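Local coordinates for protein lytic chitin monooxygenase (Enterococcus faecalis, PDB 4A02) that cleaves glycosidic bonds of crystalline alpha- and beta-chitin oxidatively by a copper-dependent mechanism, working in synergy with a chitinase, at residues Leu21-Ile35 / Ser53-His67. Sequence-based numbering, arbitrary orientation.
Sequences LNTNVGRAQWEPQSI and SGFEPLDEQTATRWH
Two loops of the chitin-active AA10 lytic polysaccharide monooxygenase domain pack together here, one before and one after strand 36-38 in the sequence. The Phe55 ring lies between Arg27 and Ile35. CB of Arg27 lies over the centre of one ring face, 3.7 Å from the centroid, and CG1 of Ile35 covers the opposite face. The carbonyl O of Glu31 meets the ring edge. The Arg27 chain bends at chi3 (69°), which brings one face of its guanidinium against the ring atom Phe55 CE1. There NH1 donates to Ser53 O (2.9 Å) in the guanidinium plane. In the modelled conformer of Glu31, NE and NH2 form a side-on salt bridge with its two carboxylate oxygens. In that conformer, three bonds to two residues limit the rotation of this group. The backbone N of Arg27 also bonds Gly54 O.

Further along, Leu58 sends CD1 to Ile35 CD1 (3.6 Å) and CD2 to Val25 CG1. Val25 CG1 also touches Trp66 CZ3. Pro57 packs its ring on Gly26.

Arg65 binds the backbone at Thr23 and Asn24. NH1 reaches Thr23 O almost straight (175°), from above the carbonyl plane, and NH2 reaches Asn24 O (2.8 Å). NE and NH2 both bind Glu60 OE1, a salt bridge that probably orients the guanidinium. Trp66 CH2 lies over one guanidinium face.

Asn22 OD1 accepts two bonds from His67: from the backbone N in the carbonyl plane, and from ND1 (2.9 Å) in the ring plane. In the conformer given, Leu21 CB sits over the face of that imidazole. A water joins Asn22 ND2 to His67 O.

The side chain of Ser34 is about 5 Å from that of copper ligand His1. These packed loops belong to the irregular region between the first strands, typical of the immunoglobulin-like beta-sandwich of AA10 enzymes.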
ATOM      1  N   LEU A  21      11.269   6.579   9.441  1.00  8.25           N
ATOM      2  CA  LEU A  21      12.366   6.043   8.667  0.50  9.30           C
ATOM      3  C   LEU A  21      12.377   6.575   7.251  1.00  7.76           C
ATOM      4  O   LEU A  21      13.422   6.977   6.776  1.00  9.99           O
ATOM      5  CB  LEU A  21      12.439   4.515   8.450  0.50  9.97           C
ATOM      6  CG  LEU A  21      12.915   3.772   9.684  0.50 13.45           C
ATOM      7  CD1 LEU A  21      12.663   2.287   9.439  0.50 20.26           C
ATOM      8  CD2 LEU A  21      14.388   3.966  10.017  0.50 21.94           C
ATOM      9  N   ASN A  22      11.236   6.603   6.544  1.00  6.60           N
ATOM     10  CA  ASN A  22      11.185   7.280   5.259  1.00  6.21           C
ATOM     11  C   ASN A  22      11.185   8.784   5.485  1.00  6.60           C
ATOM     12  O   ASN A  22      10.655   9.269   6.486  1.00  8.52           O
ATOM     13  CB  ASN A  22       9.957   6.887   4.454  1.00  5.79           C
ATOM     14  CG  ASN A  22      10.066   5.559   3.771  1.00  5.45           C
ATOM     15  OD1 ASN A  22      11.174   5.083   3.453  1.00  6.74           O
ATOM     16  ND2 ASN A  22       8.930   4.956   3.458  1.00  5.48           N
ATOM     17  N   THR A  23      11.754   9.496   4.516  1.00  6.54           N
ATOM     18  CA  THR A  23      11.754  10.948   4.512  1.00  6.55           C
ATOM     19  C   THR A  23      10.844  11.499   3.431  1.00  6.09           C
ATOM     20  O   THR A  23      10.548  10.850   2.423  1.00  7.10           O
ATOM     21  CB  THR A  23      13.195  11.481   4.400  1.00  9.58           C
ATOM     22  OG1 THR A  23      13.745  10.984   3.212  1.00 12.39           O
ATOM     23  CG2 THR A  23      13.990  11.161   5.643  1.00 14.12           C
ATOM     24  N   ASN A  24      10.407  12.721   3.670  1.00  5.81           N
ATOM     25  CA  ASN A  24       9.563  13.500   2.755  1.00  5.51           C
ATOM     26  C   ASN A  24       8.450  12.681   2.129  1.00  5.51           C
ATOM     27  O   ASN A  24       8.427  12.380   0.929  1.00  5.96           O
ATOM     28  CB  ASN A  24      10.366  14.236   1.711  1.00  5.85           C
ATOM     29  CG  ASN A  24       9.490  15.192   0.932  1.00  6.30           C
ATOM     30  OD1 ASN A  24       8.396  15.554   1.393  1.00  7.18           O
ATOM     31  ND2 ASN A  24       9.956  15.603  -0.237  1.00  7.03           N
ATOM     32  N   VAL A  25       7.433  12.379   2.950  1.00  5.87           N
ATOM     33  CA  VAL A  25       6.232  11.699   2.515  1.00  6.00           C
ATOM     34  C   VAL A  25       5.020  12.672   2.534  1.00  5.86           C
ATOM     35  O   VAL A  25       3.855  12.249   2.506  1.00  6.10           O
ATOM     36  CB  VAL A  25       5.919  10.451   3.338  1.00  6.07           C
ATOM     37  CG1 VAL A  25       6.976   9.383   3.104  1.00  6.84           C
ATOM     38  CG2 VAL A  25       5.762  10.751   4.802  1.00  6.36           C
ATOM     39  N   GLY A  26       5.281  13.981   2.518  1.00  6.01           N
ATOM     40  CA  GLY A  26       4.208  14.941   2.566  1.00  6.23           C
ATOM     41  C   GLY A  26       3.344  14.738   3.786  1.00  5.81           C
ATOM     42  O   GLY A  26       3.816  14.466   4.881  1.00  6.14           O
ATOM     43  N   ARG A  27       2.025  14.883   3.577  1.00  6.20           N
ATOM     44  CA  ARG A  27       1.068  14.773   4.677  1.00  6.42           C
ATOM     45  C   ARG A  27       1.142  13.446   5.401  1.00  6.14           C
ATOM     46  O   ARG A  27       0.699  13.380   6.546  1.00  6.44           O
ATOM     47  CB  ARG A  27      -0.360  14.950   4.178  1.00  7.94           C
ATOM     48  CG  ARG A  27      -0.774  16.344   3.796  1.00  9.25           C
ATOM     49  CD  ARG A  27      -2.136  16.351   3.123  1.00 10.55           C
ATOM     50  NE  ARG A  27      -3.161  16.006   4.084  1.00 11.29           N
ATOM     51  CZ  ARG A  27      -4.438  15.858   3.783  1.00 10.47           C
ATOM     52  NH1 ARG A  27      -4.866  16.029   2.566  1.00 11.36           N
ATOM     53  NH2 ARG A  27      -5.311  15.552   4.694  1.00 13.41           N
ATOM     54  N   ALA A  28       1.658  12.390   4.760  1.00  5.85           N
ATOM     55  CA  ALA A  28       1.709  11.093   5.431  1.00  5.85           C
ATOM     56  C   ALA A  28       2.592  11.069   6.641  1.00  5.81           C
ATOM     57  O   ALA A  28       2.514  10.143   7.443  1.00  6.53           O
ATOM     58  CB  ALA A  28       2.127  10.009   4.443  1.00  6.55           C
ATOM     59  N   GLN A  29       3.463  12.091   6.818  1.00  5.50           N
ATOM     60  CA  GLN A  29       4.264  12.123   8.023  1.00  5.66           C
ATOM     61  C   GLN A  29       3.396  12.279   9.239  1.00  6.10           C
ATOM     62  O   GLN A  29       3.758  11.787  10.335  1.00  7.01           O
ATOM     63  CB  GLN A  29       5.299  13.245   7.896  1.00  5.81           C
ATOM     64  CG  GLN A  29       6.226  13.361   9.084  1.00  5.98           C
ATOM     65  CD  GLN A  29       7.270  14.420   8.871  1.00  6.03           C
ATOM     66  OE1 GLN A  29       7.830  14.583   7.775  1.00  6.30           O
ATOM     67  NE2 GLN A  29       7.618  15.154   9.901  1.00  8.34           N
ATOM     68  N   TRP A  30       2.257  12.947   9.094  1.00  5.96           N
ATOM     69  CA  TRP A  30       1.332  13.223  10.159  1.00  6.67           C
ATOM     70  C   TRP A  30       0.034  12.430  10.050  1.00  6.73           C
ATOM     71  O   TRP A  30      -0.619  12.230  11.086  1.00  8.87           O
ATOM     72  CB  TRP A  30       1.024  14.751  10.244  1.00  7.64           C
ATOM     73  CG  TRP A  30       2.312  15.521  10.419  1.00  7.86           C
ATOM     74  CD1 TRP A  30       2.986  15.795  11.571  1.00 10.77           C
ATOM     75  CD2 TRP A  30       3.127  16.089   9.368  1.00  7.49           C
ATOM     76  NE1 TRP A  30       4.138  16.485  11.334  1.00 11.12           N
ATOM     77  CE2 TRP A  30       4.246  16.677   9.966  1.00  9.18           C
ATOM     78  CE3 TRP A  30       3.014  16.144   7.978  1.00  8.05           C
ATOM     79  CZ2 TRP A  30       5.241  17.309   9.230  1.00 10.65           C
ATOM     80  CZ3 TRP A  30       3.977  16.772   7.277  1.00  9.82           C
ATOM     81  CH2 TRP A  30       5.073  17.368   7.882  1.00 11.35           C
ATOM     82  N   GLU A  31      -0.350  12.024   8.842  1.00  6.44           N
ATOM     83  CA  GLU A  31      -1.643  11.345   8.661  0.50  7.01           C
ATOM     84  C   GLU A  31      -1.489  10.232   7.626  1.00  6.14           C
ATOM     85  O   GLU A  31      -2.083  10.195   6.550  1.00  6.82           O
ATOM     86  CB  GLU A  31      -2.755  12.306   8.243  0.50 10.26           C
ATOM     87  CG  GLU A  31      -2.608  13.766   8.488  0.50 13.74           C
ATOM     88  CD  GLU A  31      -3.292  14.748   7.607  0.50 13.31           C
ATOM     89  OE1 GLU A  31      -4.551  14.886   7.596  0.50 11.75           O
ATOM     90  OE2 GLU A  31      -2.669  15.602   6.895  0.50 12.53           O
ATOM     91  N   PRO A  32      -0.709   9.216   8.005  1.00  6.13           N
ATOM     92  CA  PRO A  32      -0.517   8.066   7.112  1.00  6.45           C
ATOM     93  C   PRO A  32      -1.805   7.281   6.846  1.00  6.04           C
ATOM     94  O   PRO A  32      -1.862   6.525   5.867  1.00  6.81           O
ATOM     95  CB  PRO A  32       0.508   7.205   7.863  1.00  7.40           C
ATOM     96  CG  PRO A  32       0.275   7.571   9.307  1.00  7.63           C
ATOM     97  CD  PRO A  32       0.040   9.032   9.278  1.00  6.85           C
ATOM     98  N   GLN A  33      -2.800   7.470   7.712  1.00  6.32           N
ATOM     99  CA  GLN A  33      -4.075   6.782   7.634  1.00  6.96           C
ATOM    100  C   GLN A  33      -5.059   7.399   6.652  1.00  6.97           C
ATOM    101  O   GLN A  33      -6.171   6.860   6.480  1.00  8.50           O
ATOM    102  CB  GLN A  33      -4.740   6.733   9.016  1.00  8.06           C
ATOM    103  CG  GLN A  33      -5.287   8.058   9.531  1.00  8.50           C
ATOM    104  CD  GLN A  33      -4.322   8.932  10.239  1.00  9.86           C
ATOM    105  OE1 GLN A  33      -3.084   8.791  10.127  1.00 10.00           O
ATOM    106  NE2 GLN A  33      -4.828   9.916  10.978  1.00 14.16           N
ATOM    107  N   SER A  34      -4.712   8.529   6.027  1.00  6.69           N
ATOM    108  CA  SER A  34      -5.684   9.352   5.308  1.00  7.22           C
ATOM    109  C   SER A  34      -5.557   9.335   3.801  1.00  6.91           C
ATOM    110  O   SER A  34      -5.979  10.291   3.131  1.00  8.22           O
ATOM    111  CB  SER A  34      -5.651  10.777   5.863  1.00  8.76           C
ATOM    112  OG  SER A  34      -5.893  10.765   7.229  1.00 10.19           O
ATOM    113  N   ILE A  35      -5.029   8.247   3.234  1.00  6.45           N
ATOM    114  CA  ILE A  35      -4.829   8.164   1.801  1.00  6.36           C
ATOM    115  C   ILE A  35      -6.097   7.537   1.180  1.00  6.67           C
ATOM    116  O   ILE A  35      -6.174   6.371   0.819  1.00  7.78           O
ATOM    117  CB  ILE A  35      -3.539   7.463   1.417  1.00  6.29           C
ATOM    118  CG1 ILE A  35      -2.373   8.101   2.161  1.00  6.77           C
ATOM    119  CG2 ILE A  35      -3.347   7.508  -0.081  1.00  7.41           C
ATOM    120  CD1 ILE A  35      -1.030   7.450   1.884  1.00  7.64           C
ATOM    121  N   SER A  53      -4.508  15.603  -2.248  1.00 11.43           N
ATOM    122  CA  SER A  53      -3.705  16.793  -2.128  1.00 11.56           C
ATOM    123  C   SER A  53      -2.820  16.723  -0.905  1.00 10.25           C
ATOM    124  O   SER A  53      -3.270  16.404   0.187  1.00 11.70           O
ATOM    125  CB  SER A  53      -4.655  18.004  -1.982  1.00 13.40           C
ATOM    126  OG  SER A  53      -5.419  18.202  -3.121  1.00 14.98           O
ATOM    127  N   GLY A  54      -1.533  17.050  -1.084  1.00  9.70           N
ATOM    128  CA  GLY A  54      -0.588  17.081  -0.031  1.00  8.82           C
ATOM    129  C   GLY A  54       0.202  15.791   0.201  1.00  7.44           C
ATOM    130  O   GLY A  54       1.155  15.806   0.996  1.00  7.75           O
ATOM    131  N   PHE A  55      -0.223  14.727  -0.469  1.00  7.41           N
ATOM    132  CA  PHE A  55       0.479  13.448  -0.392  1.00  6.91           C
ATOM    133  C   PHE A  55       1.379  13.191  -1.599  1.00  6.92           C
ATOM    134  O   PHE A  55       1.991  12.141  -1.684  1.00  7.17           O
ATOM    135  CB  PHE A  55      -0.516  12.295  -0.230  1.00  7.05           C
ATOM    136  CG  PHE A  55      -1.184  12.237   1.114  1.00  6.93           C
ATOM    137  CD1 PHE A  55      -2.370  12.875   1.372  1.00  9.01           C
ATOM    138  CD2 PHE A  55      -0.643  11.463   2.136  1.00  6.64           C
ATOM    139  CE1 PHE A  55      -3.009  12.771   2.588  1.00  9.73           C
ATOM    140  CE2 PHE A  55      -1.270  11.337   3.357  1.00  7.11           C
ATOM    141  CZ  PHE A  55      -2.467  11.992   3.597  1.00  7.95           C
ATOM    142  N   GLU A  56       1.501  14.186  -2.502  1.00  7.22           N
ATOM    143  CA  GLU A  56       2.274  13.988  -3.722  1.00  7.68           C
ATOM    144  C   GLU A  56       3.717  13.565  -3.490  1.00  6.52           C
ATOM    145  O   GLU A  56       4.233  12.857  -4.365  1.00  7.01           O
ATOM    146  CB  GLU A  56       2.292  15.231  -4.612  1.00  9.04           C
ATOM    147  CG  GLU A  56       0.971  15.806  -5.017  1.00  9.18           C
ATOM    148  CD  GLU A  56       0.259  16.706  -4.025  1.00  8.53           C
ATOM    149  OE1 GLU A  56       0.698  16.862  -2.861  1.00  9.36           O
ATOM    150  OE2 GLU A  56      -0.822  17.265  -4.418  1.00 11.99           O
ATOM    151  N   PRO A  57       4.426  13.928  -2.420  1.00  6.48           N
ATOM    152  CA  PRO A  57       5.820  13.428  -2.285  1.00  6.13           C
ATOM    153  C   PRO A  57       5.891  11.917  -2.295  1.00  5.78           C
ATOM    154  O   PRO A  57       6.919  11.355  -2.716  1.00  6.27           O
ATOM    155  CB  PRO A  57       6.309  14.048  -0.985  1.00  6.56           C
ATOM    156  CG  PRO A  57       5.484  15.325  -0.878  1.00  6.91           C
ATOM    157  CD  PRO A  57       4.116  14.893  -1.345  1.00  6.73           C
ATOM    158  N   LEU A  58       4.842  11.221  -1.849  1.00  5.86           N
ATOM    159  CA  LEU A  58       4.816   9.761  -1.916  1.00  6.10           C
ATOM    160  C   LEU A  58       4.944   9.235  -3.334  1.00  6.21           C
ATOM    161  O   LEU A  58       5.338   8.084  -3.522  1.00  6.68           O
ATOM    162  CB  LEU A  58       3.518   9.213  -1.322  1.00  6.30           C
ATOM    163  CG  LEU A  58       3.451   9.220   0.211  1.00  6.11           C
ATOM    164  CD1 LEU A  58       2.013   8.926   0.632  1.00  7.36           C
ATOM    165  CD2 LEU A  58       4.387   8.178   0.812  1.00  6.63           C
ATOM    166  N   ASP A  59       4.536  10.024  -4.346  1.00  6.26           N
ATOM    167  CA  ASP A  59       4.599   9.575  -5.708  1.00  6.53           C
ATOM    168  C   ASP A  59       5.991   9.670  -6.287  1.00  6.33           C
ATOM    169  O   ASP A  59       6.209   9.183  -7.416  1.00  7.75           O
ATOM    170  CB  ASP A  59       3.625  10.380  -6.566  1.00  7.04           C
ATOM    171  CG  ASP A  59       2.186  10.180  -6.161  1.00  6.80           C
ATOM    172  OD1 ASP A  59       1.797   9.037  -5.872  1.00  7.08           O
ATOM    173  OD2 ASP A  59       1.433  11.204  -6.164  1.00  7.62           O
ATOM    174  N   GLU A  60       6.935  10.254  -5.580  1.00  6.28           N
ATOM    175  CA  GLU A  60       8.304  10.263  -6.069  1.00  5.91           C
ATOM    176  C   GLU A  60       8.777   8.812  -6.172  1.00  5.74           C
ATOM    177  O   GLU A  60       8.335   7.933  -5.449  1.00  6.11           O
ATOM    178  CB  GLU A  60       9.169  11.115  -5.126  1.00  6.35           C
ATOM    179  CG  GLU A  60       8.730  12.573  -5.227  1.00  6.83           C
ATOM    180  CD  GLU A  60       9.410  13.542  -4.300  1.00  7.13           C
ATOM    181  OE1 GLU A  60      10.490  13.210  -3.764  1.00  8.48           O
ATOM    182  OE2 GLU A  60       8.856  14.666  -4.154  1.00  7.67           O
ATOM    183  N   GLN A  61       9.680   8.568  -7.126  1.00  6.61           N
ATOM    184  CA  GLN A  61      10.069   7.187  -7.412  1.00  6.31           C
ATOM    185  C   GLN A  61      11.481   7.161  -7.988  1.00  6.65           C
ATOM    186  O   GLN A  61      11.717   7.583  -9.123  1.00  7.38           O
ATOM    187  CB  GLN A  61       9.066   6.545  -8.377  1.00  6.61           C
ATOM    188  CG  GLN A  61       9.241   5.051  -8.551  1.00  6.91           C
ATOM    189  CD  GLN A  61       9.224   4.291  -7.249  1.00  6.40           C
ATOM    190  OE1 GLN A  61       8.198   4.268  -6.559  1.00  7.05           O
ATOM    191  NE2 GLN A  61      10.328   3.642  -6.891  1.00  6.66           N
ATOM    192  N   THR A  62      12.412   6.696  -7.165  1.00  6.62           N
ATOM    193  CA  THR A  62      13.769   6.386  -7.582  1.00  7.25           C
ATOM    194  C   THR A  62      14.134   5.066  -6.933  1.00  7.30           C
ATOM    195  O   THR A  62      13.490   4.618  -5.986  1.00  7.41           O
ATOM    196  CB  THR A  62      14.828   7.457  -7.214  1.00  8.01           C
ATOM    197  OG1 THR A  62      15.125   7.269  -5.841  1.00  8.45           O
ATOM    198  CG2 THR A  62      14.337   8.863  -7.444  1.00  9.69           C
ATOM    199  N   ALA A  63      15.238   4.474  -7.400  1.00  7.91           N
ATOM    200  CA  ALA A  63      15.674   3.217  -6.811  1.00  8.41           C
ATOM    201  C   ALA A  63      16.117   3.340  -5.377  1.00  7.82           C
ATOM    202  O   ALA A  63      16.145   2.314  -4.663  1.00  9.19           O
ATOM    203  CB  ALA A  63      16.856   2.668  -7.652  1.00 10.95           C
ATOM    204  N   THR A  64      16.472   4.494  -4.902  1.00  7.97           N
ATOM    205  CA  THR A  64      16.986   4.712  -3.564  1.00  8.45           C
ATOM    206  C   THR A  64      16.067   5.570  -2.681  1.00  7.65           C
ATOM    207  O   THR A  64      16.411   5.806  -1.517  1.00 10.26           O
ATOM    208  CB  THR A  64      18.382   5.313  -3.583  1.00 10.93           C
ATOM    209  OG1 THR A  64      18.364   6.546  -4.245  1.00 13.10           O
ATOM    210  CG2 THR A  64      19.332   4.342  -4.306  1.00 14.46           C
ATOM    211  N   ARG A  65      14.922   6.015  -3.168  1.00  6.80           N
ATOM    212  CA  ARG A  65      14.111   6.963  -2.445  1.00  6.77           C
ATOM    213  C   ARG A  65      13.524   6.403  -1.149  1.00  6.40           C
ATOM    214  O   ARG A  65      13.339   7.147  -0.194  1.00  8.45           O
ATOM    215  CB  ARG A  65      12.978   7.450  -3.355  1.00  7.27           C
ATOM    216  CG  ARG A  65      12.101   8.561  -2.842  1.00  7.80           C
ATOM    217  CD  ARG A  65      12.836   9.904  -2.715  1.00  7.62           C
ATOM    218  NE  ARG A  65      11.880  10.965  -2.370  1.00  8.24           N
ATOM    219  CZ  ARG A  65      11.346  11.104  -1.157  1.00  9.01           C
ATOM    220  NH1 ARG A  65      11.823  10.434  -0.140  1.00 11.93           N
ATOM    221  NH2 ARG A  65      10.402  11.946  -1.008  1.00 10.41           N
ATOM    222  N   TRP A  66      13.137   5.126  -1.163  1.00  5.84           N
ATOM    223  CA  TRP A  66      12.290   4.558  -0.141  1.00  5.55           C
ATOM    224  C   TRP A  66      12.942   3.366   0.526  1.00  5.58           C
ATOM    225  O   TRP A  66      13.674   2.583  -0.089  1.00  6.48           O
ATOM    226  CB  TRP A  66      10.947   4.110  -0.759  1.00  5.52           C
ATOM    227  CG  TRP A  66      10.253   5.157  -1.521  1.00  5.50           C
ATOM    228  CD1 TRP A  66       9.947   5.175  -2.843  1.00  5.88           C
ATOM    229  CD2 TRP A  66       9.746   6.427  -1.006  1.00  5.45           C
ATOM    230  NE1 TRP A  66       9.289   6.324  -3.205  1.00  6.02           N
ATOM    231  CE2 TRP A  66       9.157   7.111  -2.079  1.00  5.61           C
ATOM    232  CE3 TRP A  66       9.766   7.035   0.264  1.00  5.91           C
ATOM    233  CZ2 TRP A  66       8.566   8.369  -1.935  1.00  6.23           C
ATOM    234  CZ3 TRP A  66       9.185   8.263   0.395  1.00  6.51           C
ATOM    235  CH2 TRP A  66       8.604   8.920  -0.678  1.00  6.45           C
ATOM    236  N   HIS A  67      12.625   3.172   1.825  1.00  5.90           N
ATOM    237  CA  HIS A  67      13.088   2.004   2.558  1.00  5.71           C
ATOM    238  C   HIS A  67      12.287   0.763   2.126  1.00  5.76           C
ATOM    239  O   HIS A  67      11.070   0.808   2.002  1.00  7.19           O
ATOM    240  CB  HIS A  67      12.913   2.233   4.067  1.00  6.74           C
ATOM    241  CG  HIS A  67      13.925   3.162   4.607  1.00  7.80           C
ATOM    242  ND1 HIS A  67      13.826   4.533   4.414  1.00  8.65           N
ATOM    243  CD2 HIS A  67      15.049   2.972   5.292  1.00 11.88           C
ATOM    244  CE1 HIS A  67      14.859   5.118   4.987  1.00 10.47           C
ATOM    245  NE2 HIS A  67      15.638   4.203   5.512  1.00 12.71           N
TER
HETATM  246  O   HOH W   1       8.955   2.499   2.022  1.00  5.44           O
HETATM  247  O   HOH W   2      13.182   7.519   2.695  1.00 13.93           O
HETATM  248  O   HOH W   3      12.069  14.863  -2.196  1.00  7.72           O